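Local structure of saframycin Mx1 synthetase B (Legionella pneumophila subsp. pneumophila, 3KXW) at residues C30-M41 against A73-A81; N268-K276 against V573-I581. The protein is a fatty acid AMP ligase, a member of the AMP-binding (ANL) family of enzymes. All coordinates share one frame; numbering follows the deposited sequence.

Contact 1 of 2, residues C30-M41 against A73-A81; sequences CTFLNKELEETM and APGLPLIQA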
# COMPACT_ATOMS: atom_id res chain seq x y z
N CYS A 30 -14.06 14.08 -4.77
CA CYS A 30 -13.37 13.52 -3.62
C CYS A 30 -14.01 13.96 -2.33
O CYS A 30 -14.30 15.15 -2.14
CB CYS A 30 -11.90 13.97 -3.62
SG CYS A 30 -10.90 13.17 -4.91
N THR A 31 -14.23 13.01 -1.43
CA THR A 31 -14.75 13.30 -0.11
C THR A 31 -13.80 12.71 0.92
O THR A 31 -13.45 11.51 0.85
CB THR A 31 -16.17 12.69 0.11
OG1 THR A 31 -17.12 13.30 -0.78
CG2 THR A 31 -16.63 12.89 1.57
N PHE A 32 -13.41 13.52 1.89
CA PHE A 32 -12.57 13.04 2.98
C PHE A 32 -13.30 13.16 4.33
O PHE A 32 -13.95 14.18 4.61
CB PHE A 32 -11.21 13.76 2.99
CG PHE A 32 -10.18 13.09 3.84
CD1 PHE A 32 -9.45 12.01 3.34
CD2 PHE A 32 -9.98 13.49 5.15
CE1 PHE A 32 -8.51 11.37 4.13
CE2 PHE A 32 -9.05 12.85 5.95
CZ PHE A 32 -8.31 11.79 5.44
N LEU A 33 -13.20 12.12 5.15
CA LEU A 33 -13.97 12.01 6.37
C LEU A 33 -13.00 11.98 7.53
O LEU A 33 -12.00 11.28 7.47
CB LEU A 33 -14.79 10.72 6.37
CG LEU A 33 -15.71 10.43 5.18
CD1 LEU A 33 -16.35 9.05 5.30
CD2 LEU A 33 -16.78 11.50 5.03
N ASN A 34 -13.27 12.80 8.54
CA ASN A 34 -12.55 12.67 9.81
C ASN A 34 -13.58 12.64 10.92
O ASN A 34 -14.24 13.64 11.17
CB ASN A 34 -11.59 13.84 10.02
CG ASN A 34 -10.63 13.59 11.18
OD1 ASN A 34 -10.54 12.48 11.70
ND2 ASN A 34 -9.89 14.62 11.57
N LYS A 35 -13.72 11.49 11.57
CA LYS A 35 -14.78 11.28 12.56
C LYS A 35 -16.13 11.47 11.87
O LYS A 35 -16.44 10.76 10.92
CB LYS A 35 -14.65 12.26 13.73
CG LYS A 35 -13.37 12.09 14.55
CD LYS A 35 -13.24 10.69 15.14
CE LYS A 35 -12.24 10.64 16.30
NZ LYS A 35 -12.39 9.40 17.12
N GLU A 36 -16.90 12.45 12.32
CA GLU A 36 -18.21 12.68 11.73
C GLU A 36 -18.20 13.88 10.79
O GLU A 36 -19.24 14.33 10.34
CB GLU A 36 -19.28 12.83 12.82
CG GLU A 36 -19.49 11.57 13.67
CD GLU A 36 -20.05 10.38 12.89
OE1 GLU A 36 -21.10 10.53 12.21
OE2 GLU A 36 -19.46 9.28 12.96
N LEU A 37 -17.00 14.40 10.50
CA LEU A 37 -16.87 15.56 9.63
C LEU A 37 -16.70 15.11 8.17
O LEU A 37 -16.12 14.05 7.90
CB LEU A 37 -15.68 16.42 10.05
CG LEU A 37 -15.69 16.99 11.47
CD1 LEU A 37 -14.32 17.59 11.82
CD2 LEU A 37 -16.80 18.03 11.62
N GLU A 38 -17.22 15.93 7.26
CA GLU A 38 -17.22 15.64 5.82
C GLU A 38 -16.68 16.86 5.07
O GLU A 38 -17.11 17.98 5.32
CB GLU A 38 -18.66 15.44 5.35
CG GLU A 38 -19.05 14.06 4.86
CD GLU A 38 -20.19 14.12 3.84
OE1 GLU A 38 -20.74 15.22 3.64
OE2 GLU A 38 -20.52 13.08 3.23
N GLU A 39 -15.74 16.64 4.15
CA GLU A 39 -15.36 17.69 3.20
C GLU A 39 -15.27 17.11 1.80
O GLU A 39 -14.66 16.06 1.58
CB GLU A 39 -14.04 18.34 3.57
CG GLU A 39 -13.83 19.68 2.90
CD GLU A 39 -12.45 20.27 3.16
OE1 GLU A 39 -11.84 19.92 4.21
OE2 GLU A 39 -11.97 21.07 2.32
N THR A 40 -15.88 17.81 0.85
CA THR A 40 -16.04 17.30 -0.51
C THR A 40 -15.50 18.32 -1.50
O THR A 40 -15.60 19.52 -1.28
CB THR A 40 -17.53 17.00 -0.80
OG1 THR A 40 -17.91 15.80 -0.10
CG2 THR A 40 -17.79 16.78 -2.30
N MSE A 41 -14.91 17.86 -2.59
CA MSE A 41 -14.59 18.78 -3.68
C MSE A 41 -15.12 18.27 -5.00
O MSE A 41 -15.11 17.07 -5.28
CB MSE A 41 -13.09 19.10 -3.77
CG MSE A 41 -12.17 17.93 -3.98
SE MSE A 41 -10.33 18.64 -4.20
CE MSE A 41 -10.66 20.42 -3.44
N ALA A 73 -0.26 14.56 5.55
CA ALA A 73 -1.10 13.47 6.01
C ALA A 73 -2.20 13.25 4.96
O ALA A 73 -2.44 14.11 4.11
CB ALA A 73 -1.72 13.82 7.38
N PRO A 74 -2.87 12.09 5.02
CA PRO A 74 -4.00 11.87 4.11
C PRO A 74 -5.03 13.00 4.21
O PRO A 74 -5.25 13.54 5.28
CB PRO A 74 -4.61 10.56 4.64
CG PRO A 74 -3.49 9.86 5.36
CD PRO A 74 -2.70 10.99 5.99
N GLY A 75 -5.67 13.33 3.09
CA GLY A 75 -6.65 14.39 3.08
C GLY A 75 -6.79 15.03 1.72
O GLY A 75 -6.13 14.65 0.75
N LEU A 76 -7.66 16.03 1.64
CA LEU A 76 -7.85 16.70 0.36
C LEU A 76 -6.65 17.57 -0.02
O LEU A 76 -6.35 17.70 -1.21
CB LEU A 76 -9.16 17.50 0.32
CG LEU A 76 -10.43 16.66 0.50
CD1 LEU A 76 -11.66 17.55 0.35
CD2 LEU A 76 -10.47 15.52 -0.51
N PRO A 77 -5.96 18.18 0.98
CA PRO A 77 -4.80 19.00 0.56
C PRO A 77 -3.72 18.20 -0.19
O PRO A 77 -3.16 18.70 -1.17
CB PRO A 77 -4.26 19.56 1.89
CG PRO A 77 -5.49 19.64 2.77
CD PRO A 77 -6.36 18.45 2.38
N LEU A 78 -3.45 16.98 0.24
CA LEU A 78 -2.49 16.15 -0.49
C LEU A 78 -2.91 15.99 -1.96
O LEU A 78 -2.10 16.09 -2.86
CB LEU A 78 -2.29 14.79 0.18
CG LEU A 78 -1.52 13.71 -0.60
CD1 LEU A 78 -0.12 14.20 -0.98
CD2 LEU A 78 -1.41 12.47 0.27
N ILE A 79 -4.19 15.74 -2.18
CA ILE A 79 -4.70 15.49 -3.54
C ILE A 79 -4.64 16.75 -4.40
O ILE A 79 -4.25 16.72 -5.57
CB ILE A 79 -6.15 14.95 -3.49
CG1 ILE A 79 -6.17 13.58 -2.79
CG2 ILE A 79 -6.72 14.85 -4.90
CD1 ILE A 79 -7.61 13.11 -2.37
N GLN A 80 -5.00 17.89 -3.81
CA GLN A 80 -4.88 19.16 -4.53
C GLN A 80 -3.41 19.43 -4.91
O GLN A 80 -3.12 19.87 -6.02
CB GLN A 80 -5.39 20.31 -3.65
CG GLN A 80 -6.89 20.20 -3.32
CD GLN A 80 -7.29 21.00 -2.11
OE1 GLN A 80 -6.50 21.77 -1.58
NE2 GLN A 80 -8.51 20.80 -1.64
N ALA A 81 -2.50 19.18 -3.97
CA ALA A 81 -1.07 19.49 -4.18
C ALA A 81 -0.50 18.58 -5.26
O ALA A 81 0.26 19.02 -6.12
CB ALA A 81 -0.26 19.36 -2.86
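F32 and G75 meet, ring against backbone, where a beta hairpin of the AMP-binding fold packs alongside the start of helix 76-87. Strands 30-34 and 37-41 form the hairpin, closed by a type II' turn from N34 to L37, and C30, F32, E39 and M41 all turn toward the helix.

No hydrogen bond links the two segments, and the contact rests on packing. The CA of G75 stands over the middle of the F32 ring, 3.6 Å from its centroid and only 9° off the normal, a CH-pi contact. F32 holds CG anti to its own nitrogen (chi1 -165°), which carries the ring to the turn into the helix, and its CZ comes within 3.5 Å of P74 O. G75 is the N-cap residue, its backbone in an extended conformation with positive phi (154°) that only glycine adopts readily, and with no side chain its CA can sit directly on the ring.

Apolar packing centres on L76, whose forked end spans both strands. Methyl CD2 lies 3.8 Å from C30 CB, and the branch point CG is 3.9 Å from F32 CB. On the other strand, CD1 reaches the backbone, 3.6 Å from E39 O, and brushes the aliphatic part of E39. One helical turn on, I79 CD1 meets C30 SG at 4.2 Å. C30, F32 and I79 also touch M239 of the adjoining strand 236-239, and I227 and I231 of helix 220-233 cover I79, so the contact merges with the domain interior.

The opposite face of the hairpin carries a polar tie instead: in the non-hydrogen-bonded pair of T31 and T40, the two side-chain hydroxyls bond to each other, OG1 to OG1, at 2.7 Å.

Contact 2 of 2, residues N268-K276 against V573-I581; sequences NFAYDYCVK and VATWQLNKI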
# COMPACT_ATOMS: atom_id res chain seq x y z
N ASN A 268 -4.33 -8.05 2.47
CA ASN A 268 -5.02 -9.15 3.13
C ASN A 268 -5.21 -8.95 4.65
O ASN A 268 -6.28 -9.23 5.18
CB ASN A 268 -4.19 -10.41 2.88
CG ASN A 268 -4.88 -11.66 3.37
OD1 ASN A 268 -5.72 -12.22 2.66
ND2 ASN A 268 -4.50 -12.13 4.55
N PHE A 269 -4.19 -8.45 5.34
CA PHE A 269 -4.28 -8.34 6.81
C PHE A 269 -5.53 -7.59 7.32
O PHE A 269 -6.03 -7.86 8.42
CB PHE A 269 -3.03 -7.65 7.38
CG PHE A 269 -3.15 -6.16 7.42
CD1 PHE A 269 -3.71 -5.53 8.52
CD2 PHE A 269 -2.72 -5.38 6.34
CE1 PHE A 269 -3.86 -4.15 8.55
CE2 PHE A 269 -2.86 -4.00 6.38
CZ PHE A 269 -3.43 -3.39 7.49
N ALA A 270 -6.02 -6.62 6.54
CA ALA A 270 -7.06 -5.74 7.07
C ALA A 270 -8.40 -6.47 7.25
O ALA A 270 -9.23 -6.10 8.10
CB ALA A 270 -7.21 -4.48 6.19
N TYR A 271 -8.62 -7.51 6.45
CA TYR A 271 -9.82 -8.33 6.61
C TYR A 271 -9.74 -9.11 7.95
O TYR A 271 -10.72 -9.19 8.69
CB TYR A 271 -10.06 -9.22 5.37
CG TYR A 271 -10.31 -8.40 4.09
CD1 TYR A 271 -11.52 -7.76 3.89
CD2 TYR A 271 -9.33 -8.28 3.12
CE1 TYR A 271 -11.76 -6.99 2.75
CE2 TYR A 271 -9.55 -7.51 1.97
CZ TYR A 271 -10.77 -6.87 1.80
OH TYR A 271 -10.99 -6.13 0.68
N ASP A 272 -8.57 -9.64 8.26
CA ASP A 272 -8.37 -10.32 9.54
C ASP A 272 -8.53 -9.35 10.68
O ASP A 272 -9.05 -9.70 11.73
CB ASP A 272 -6.97 -10.92 9.62
CG ASP A 272 -6.84 -12.18 8.80
OD1 ASP A 272 -7.71 -13.07 8.90
OD2 ASP A 272 -5.86 -12.27 8.05
N TYR A 273 -8.07 -8.13 10.47
CA TYR A 273 -8.11 -7.11 11.51
C TYR A 273 -9.56 -6.77 11.85
O TYR A 273 -9.90 -6.59 13.03
CB TYR A 273 -7.34 -5.88 11.04
CG TYR A 273 -7.06 -4.86 12.11
CD1 TYR A 273 -6.09 -5.06 13.09
CD2 TYR A 273 -7.75 -3.67 12.12
CE1 TYR A 273 -5.85 -4.08 14.08
CE2 TYR A 273 -7.52 -2.72 13.06
CZ TYR A 273 -6.58 -2.91 14.04
OH TYR A 273 -6.43 -1.87 14.95
N CYS A 274 -10.40 -6.65 10.82
CA CYS A 274 -11.85 -6.48 11.03
C CYS A 274 -12.48 -7.63 11.81
O CYS A 274 -13.23 -7.40 12.76
CB CYS A 274 -12.59 -6.35 9.70
SG CYS A 274 -12.33 -4.78 8.86
N VAL A 275 -12.16 -8.86 11.41
CA VAL A 275 -12.69 -10.02 12.11
C VAL A 275 -12.28 -10.00 13.58
O VAL A 275 -13.09 -10.27 14.47
CB VAL A 275 -12.22 -11.33 11.44
CG1 VAL A 275 -12.49 -12.55 12.35
CG2 VAL A 275 -12.91 -11.50 10.09
N LYS A 276 -11.01 -9.71 13.83
CA LYS A 276 -10.47 -9.74 15.17
C LYS A 276 -11.04 -8.64 16.08
O LYS A 276 -11.28 -8.88 17.28
CB LYS A 276 -8.95 -9.63 15.14
CG LYS A 276 -8.33 -9.92 16.50
CD LYS A 276 -7.08 -10.69 16.37
CE LYS A 276 -6.72 -11.40 17.67
NZ LYS A 276 -7.12 -12.82 17.63
N VAL A 573 2.67 -14.77 29.31
CA VAL A 573 1.55 -14.10 29.94
C VAL A 573 0.34 -14.13 29.01
O VAL A 573 -0.78 -14.44 29.43
CB VAL A 573 1.88 -12.63 30.26
CG1 VAL A 573 0.62 -11.87 30.71
CG2 VAL A 573 3.00 -12.56 31.31
N ALA A 574 0.55 -13.78 27.75
CA ALA A 574 -0.53 -13.84 26.77
C ALA A 574 0.02 -13.79 25.38
O ALA A 574 1.16 -13.33 25.16
CB ALA A 574 -1.55 -12.71 27.00
N THR A 575 -0.77 -14.26 24.43
CA THR A 575 -0.38 -14.22 23.02
C THR A 575 -1.52 -13.62 22.26
O THR A 575 -2.68 -13.85 22.60
CB THR A 575 -0.06 -15.64 22.49
OG1 THR A 575 1.04 -16.18 23.22
CG2 THR A 575 0.32 -15.61 21.00
N TRP A 576 -1.21 -12.83 21.23
CA TRP A 576 -2.23 -12.29 20.34
C TRP A 576 -1.85 -12.74 18.93
O TRP A 576 -0.68 -12.63 18.55
CB TRP A 576 -2.19 -10.76 20.45
CG TRP A 576 -3.07 -9.94 19.53
CD1 TRP A 576 -4.32 -9.47 19.81
CD2 TRP A 576 -2.72 -9.42 18.24
NE1 TRP A 576 -4.79 -8.71 18.75
CE2 TRP A 576 -3.82 -8.67 17.78
CE3 TRP A 576 -1.58 -9.52 17.43
CZ2 TRP A 576 -3.82 -8.03 16.53
CZ3 TRP A 576 -1.58 -8.89 16.18
CH2 TRP A 576 -2.69 -8.15 15.75
N GLN A 577 -2.82 -13.25 18.18
CA GLN A 577 -2.59 -13.69 16.81
C GLN A 577 -3.60 -13.03 15.88
O GLN A 577 -4.80 -13.31 15.95
CB GLN A 577 -2.71 -15.21 16.69
CG GLN A 577 -1.66 -16.01 17.47
CD GLN A 577 -0.32 -16.10 16.75
OE1 GLN A 577 -0.01 -15.28 15.88
NE2 GLN A 577 0.47 -17.11 17.09
N LEU A 578 -3.12 -12.15 15.01
CA LEU A 578 -4.00 -11.39 14.11
C LEU A 578 -5.00 -12.27 13.36
O LEU A 578 -6.18 -11.92 13.24
CB LEU A 578 -3.17 -10.58 13.12
CG LEU A 578 -3.92 -9.89 11.98
CD1 LEU A 578 -4.99 -8.98 12.53
CD2 LEU A 578 -2.94 -9.12 11.12
N ASN A 579 -4.53 -13.39 12.85
CA ASN A 579 -5.35 -14.16 11.92
C ASN A 579 -6.12 -15.29 12.56
O ASN A 579 -6.75 -16.09 11.87
CB ASN A 579 -4.55 -14.62 10.69
CG ASN A 579 -3.48 -15.61 11.01
OD1 ASN A 579 -3.47 -16.21 12.09
ND2 ASN A 579 -2.58 -15.81 10.08
N LYS A 580 -6.10 -15.33 13.89
CA LYS A 580 -6.83 -16.35 14.65
C LYS A 580 -8.04 -15.75 15.35
O LYS A 580 -8.01 -14.62 15.82
CB LYS A 580 -5.92 -17.02 15.68
CG LYS A 580 -5.26 -18.29 15.18
CD LYS A 580 -5.39 -19.39 16.23
CE LYS A 580 -5.19 -18.83 17.64
NZ LYS A 580 -5.34 -19.89 18.68
N ILE A 581 -9.10 -16.54 15.42
CA ILE A 581 -10.32 -16.11 16.07
C ILE A 581 -10.32 -16.61 17.51
O ILE A 581 -10.03 -17.79 17.74
CB ILE A 581 -11.54 -16.69 15.34
CG1 ILE A 581 -11.66 -16.05 13.96
CG2 ILE A 581 -12.79 -16.48 16.15
CD1 ILE A 581 -12.66 -16.75 13.06
O HOH W 1 -7.19 -15.81 9.15
O HOH W 2 -8.83 -12.39 12.93
O HOH W 3 -5.26 -13.73 19.64
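The indole of W576 receives K276 over one face: CE sits 3.9 Å from the centroid of the five-membered ring, 28° off its normal, in a CH-pi contact. The backbone N of L578 lies over that same face, 3.8 Å above the plane and shifted toward the rim. The Y273 ring is met at its edge, near its own plane, where Y273 CD1 is 4.1 Å from L578 CD1. F269 carries A270 CB over one face, while its CB touches L578 CD2 at 4.0 Å. L578 thus plugs the side of helix 269-277, one methyl to each aromatic residue.

The direct polar bonds come from a single ammonium group. With CG trans to the backbone N (chi1 -169°), the K276 side chain leaves the helix, and bends at chi2 and chi4 bring NZ into the type I turn from Q577 to K580. There NZ donates to K580 O at 2.7 Å and to Q577 O at 2.9 Å, the latter from 38° above the carbonyl plane. Because K580 N approaches Q577 O from the opposite face, the lysine adds to the turn's own bond without displacing it. A water joins NZ to Q577 N, a second links D272 O with L578 O, and a third spans D272 OD1 and N579 O. The other carboxylate oxygen of D272, OD2, bonds to T305.

V275 CG1 and I581 CG1 close the far end at 3.9 Å, where the modelled chain stops. Strand 574-577 forms the edge of a four-stranded sheet beside strand 539-544; helix 515-533 packs on W576, with F522 stacked on the indole, and offers Y530 to F269. Helix 303-313 lies against V275 through A312 and against I581 through H308.

How the contacts relate
Together the two contacts illustrate local and remote closure in one chain. Contact 1 joins segments separated by 31 residues, both in the larger AMP-binding part of the protein; contact 2 brings the last modelled residues back to a helix with 296 residues between, tying the C-terminal sheet to that larger part. Their centres lie 29 Å apart and their nearest atoms about 13 Å, so neither supports the other directly. Both stand back from the bound 5'-O-[(S)-(dodecanoyloxy)(hydroxy)phosphoryl]adenosine: the C30 side chain of contact 1 is about 13 Å from it and the F269 side chain of contact 2 about 11 Å. Hydrogen bonds cross directly only in contact 2.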